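Local coordinates for protein leucine aminopeptidase (Legionella pneumophila, PDB 5GNE) that probably acts as a zinc-dependent aminopeptidase that removes residues from the amino-terminal end of peptides, at residues 278-282 / 330-335. Residues are numbered along the deposited sequence; the frame is centred on the assembly and turned at random.
Sequences TIWLL and YPSATT
Trp280 and Ser332 face each other as a hydrogen-bonded antiparallel pair. Ser332 N donates a hydrogen bond to Trp280 O at 2.6 Å, and Trp280 N returns one to Ser332 O at 3.1 Å. Two residues along, Leu282 N reaches Tyr330 O only weakly, at 3.3 Å, and a water continues the pairing between Leu282 O and Tyr330 N. The Trp280 indole lies flat between two layers: Thr278 CG2 sits over the centre of one face, while on the other the chain at Thr334 and Thr335 passes near the rim. On that second side Thr335 CB stands 4.0 Å from the centroid of the five-membered ring of Trp280, a CH-pi contact nearly on the normal. Leu282 CD1 makes the same kind of contact with the Tyr330 ring, 3.8 Å from its centroid. These are neighbouring strands of the mixed sheet in the M28 peptidase fold, with 306-309 flanking 279-282 on its far side. On the sheet face carrying Leu281 and Pro331, Leu281 CD2 meets Pro331 CB at 3.9 Å, where helix 288-302 packs on Leu281 and helix 355-373 on Pro331. The Tyr330 side chain, its CG trans to the backbone N (chi1 179°), comes within about 6 Å of a bound zinc ion; its OH bonds to the backbone O of Asp266, a zinc ligand, and its ring meets His318.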
ATOM      1  N   THR A 278       5.261  13.345 -14.924  1.00 82.52           N
ATOM      2  CA  THR A 278       5.921  12.036 -14.936  1.00 74.95           C
ATOM      3  C   THR A 278       5.402  11.155 -13.809  1.00 66.38           C
ATOM      4  O   THR A 278       5.194  11.625 -12.699  1.00 66.61           O
ATOM      5  CB  THR A 278       7.474  12.157 -14.809  1.00 62.78           C
ATOM      6  OG1 THR A 278       7.994  12.955 -15.890  1.00 72.10           O
ATOM      7  CG2 THR A 278       8.117  10.784 -14.855  1.00 53.51           C
ATOM      8  N   ILE A 279       5.145   9.888 -14.100  1.00 70.42           N
ATOM      9  CA  ILE A 279       4.888   8.934 -13.025  1.00 63.80           C
ATOM     10  C   ILE A 279       6.045   7.927 -12.946  1.00 56.17           C
ATOM     11  O   ILE A 279       6.520   7.420 -13.959  1.00 54.62           O
ATOM     12  CB  ILE A 279       3.535   8.244 -13.206  1.00 54.89           C
ATOM     13  CG1 ILE A 279       2.431   9.300 -13.055  1.00 55.79           C
ATOM     14  CG2 ILE A 279       3.352   7.145 -12.170  1.00 48.19           C
ATOM     15  CD1 ILE A 279       1.002   8.796 -13.262  1.00 53.53           C
ATOM     16  N   TRP A 280       6.488   7.643 -11.729  1.00 55.34           N
ATOM     17  CA  TRP A 280       7.661   6.802 -11.508  1.00 57.05           C
ATOM     18  C   TRP A 280       7.274   5.401 -11.026  1.00 60.89           C
ATOM     19  O   TRP A 280       6.448   5.245 -10.129  1.00 56.96           O
ATOM     20  CB  TRP A 280       8.597   7.471 -10.487  1.00 52.40           C
ATOM     21  CG  TRP A 280       9.351   8.651 -11.040  1.00 53.14           C
ATOM     22  CD1 TRP A 280      10.536   8.620 -11.693  1.00 47.20           C
ATOM     23  CD2 TRP A 280       8.928  10.027 -11.032  1.00 56.71           C
ATOM     24  NE1 TRP A 280      10.905   9.897 -12.067  1.00 65.87           N
ATOM     25  CE2 TRP A 280       9.926  10.772 -11.687  1.00 62.35           C
ATOM     26  CE3 TRP A 280       7.805  10.693 -10.536  1.00 62.30           C
ATOM     27  CZ2 TRP A 280       9.844  12.161 -11.842  1.00 66.45           C
ATOM     28  CZ3 TRP A 280       7.719  12.075 -10.700  1.00 71.85           C
ATOM     29  CH2 TRP A 280       8.734  12.790 -11.344  1.00 73.46           C
ATOM     30  N   LEU A 281       7.895   4.392 -11.628  1.00 59.00           N
ATOM     31  CA  LEU A 281       7.705   3.008 -11.231  1.00 51.97           C
ATOM     32  C   LEU A 281       8.893   2.574 -10.409  1.00 63.04           C
ATOM     33  O   LEU A 281      10.026   2.982 -10.701  1.00 65.96           O
ATOM     34  CB  LEU A 281       7.571   2.105 -12.457  1.00 48.77           C
ATOM     35  CG  LEU A 281       6.404   2.442 -13.386  1.00 52.04           C
ATOM     36  CD1 LEU A 281       6.376   1.503 -14.575  1.00 49.58           C
ATOM     37  CD2 LEU A 281       5.083   2.389 -12.620  1.00 47.15           C
ATOM     38  N   LEU A 282       8.652   1.714  -9.419  1.00 61.35           N
ATOM     39  CA  LEU A 282       9.725   1.257  -8.545  1.00 58.01           C
ATOM     40  C   LEU A 282      10.339   0.035  -9.149  1.00 57.54           C
ATOM     41  O   LEU A 282       9.629  -0.756  -9.756  1.00 63.78           O
ATOM     42  CB  LEU A 282       9.206   0.948  -7.155  1.00 63.92           C
ATOM     43  CG  LEU A 282       9.226   2.181  -6.257  1.00 78.63           C
ATOM     44  CD1 LEU A 282       7.995   3.061  -6.463  1.00 71.17           C
ATOM     45  CD2 LEU A 282       9.391   1.772  -4.813  1.00 86.18           C
ATOM     46  N   TYR A 330       4.279  -1.023  -8.185  1.00 35.15           N
ATOM     47  CA  TYR A 330       4.137   0.159  -7.331  1.00 39.88           C
ATOM     48  C   TYR A 330       4.411   1.471  -8.087  1.00 45.16           C
ATOM     49  O   TYR A 330       5.554   1.904  -8.192  1.00 50.90           O
ATOM     50  CB  TYR A 330       5.060   0.007  -6.098  1.00 37.81           C
ATOM     51  CG  TYR A 330       5.099   1.149  -5.081  1.00 35.48           C
ATOM     52  CD1 TYR A 330       4.153   2.178  -5.066  1.00 39.90           C
ATOM     53  CD2 TYR A 330       6.097   1.183  -4.124  1.00 41.86           C
ATOM     54  CE1 TYR A 330       4.233   3.213  -4.136  1.00 34.07           C
ATOM     55  CE2 TYR A 330       6.181   2.202  -3.193  1.00 31.93           C
ATOM     56  CZ  TYR A 330       5.255   3.210  -3.207  1.00 36.29           C
ATOM     57  OH  TYR A 330       5.356   4.199  -2.257  1.00 42.47           O
ATOM     58  N   PRO A 331       3.361   2.095  -8.651  1.00 46.24           N
ATOM     59  CA  PRO A 331       3.545   3.431  -9.251  1.00 39.45           C
ATOM     60  C   PRO A 331       3.617   4.526  -8.172  1.00 43.19           C
ATOM     61  O   PRO A 331       2.825   4.511  -7.221  1.00 42.23           O
ATOM     62  CB  PRO A 331       2.300   3.592 -10.131  1.00 35.08           C
ATOM     63  CG  PRO A 331       1.240   2.784  -9.419  1.00 31.88           C
ATOM     64  CD  PRO A 331       1.976   1.600  -8.803  1.00 34.39           C
ATOM     65  N   SER A 332       4.539   5.473  -8.322  1.00 47.12           N
ATOM     66  CA  SER A 332       4.710   6.523  -7.321  1.00 48.23           C
ATOM     67  C   SER A 332       4.750   7.968  -7.881  1.00 56.55           C
ATOM     68  O   SER A 332       5.266   8.226  -8.966  1.00 53.80           O
ATOM     69  CB  SER A 332       5.981   6.230  -6.538  1.00 59.57           C
ATOM     70  OG  SER A 332       6.137   7.144  -5.483  1.00 76.89           O
ATOM     71  N   ALA A 333       4.220   8.903  -7.094  1.00 51.81           N
ATOM     72  CA  ALA A 333       4.178  10.325  -7.427  1.00 54.85           C
ATOM     73  C   ALA A 333       5.548  10.987  -7.620  1.00 59.20           C
ATOM     74  O   ALA A 333       5.678  11.899  -8.431  1.00 54.02           O
ATOM     75  CB  ALA A 333       3.387  11.085  -6.348  1.00 50.20           C
ATOM     76  N   THR A 334       6.557  10.532  -6.881  1.00 63.03           N
ATOM     77  CA  THR A 334       7.882  11.175  -6.875  1.00 62.44           C
ATOM     78  C   THR A 334       9.015  10.164  -7.045  1.00 63.67           C
ATOM     79  O   THR A 334       8.812   8.966  -6.833  1.00 68.91           O
ATOM     80  CB  THR A 334       8.133  11.962  -5.570  1.00 66.78           C
ATOM     81  OG1 THR A 334       8.037  11.066  -4.459  1.00 79.40           O
ATOM     82  CG2 THR A 334       7.112  13.068  -5.387  1.00 71.96           C
ATOM     83  N   THR A 335      10.175  10.639  -7.502  1.00 74.06           N
ATOM     84  CA  THR A 335      11.427   9.871  -7.455  1.00 80.66           C
ATOM     85  C   THR A 335      12.009  10.002  -6.066  1.00 93.96           C
ATOM     86  O   THR A 335      11.612  10.890  -5.320  1.00105.51           O
ATOM     87  CB  THR A 335      12.467  10.354  -8.464  1.00 87.10           C
ATOM     88  OG1 THR A 335      11.839  10.603  -9.719  1.00 98.41           O
ATOM     89  CG2 THR A 335      13.567   9.308  -8.668  1.00 84.16           C
TER
HETATM   90  O   HOH W   1       6.561  -1.249  -9.852  1.00 54.98           O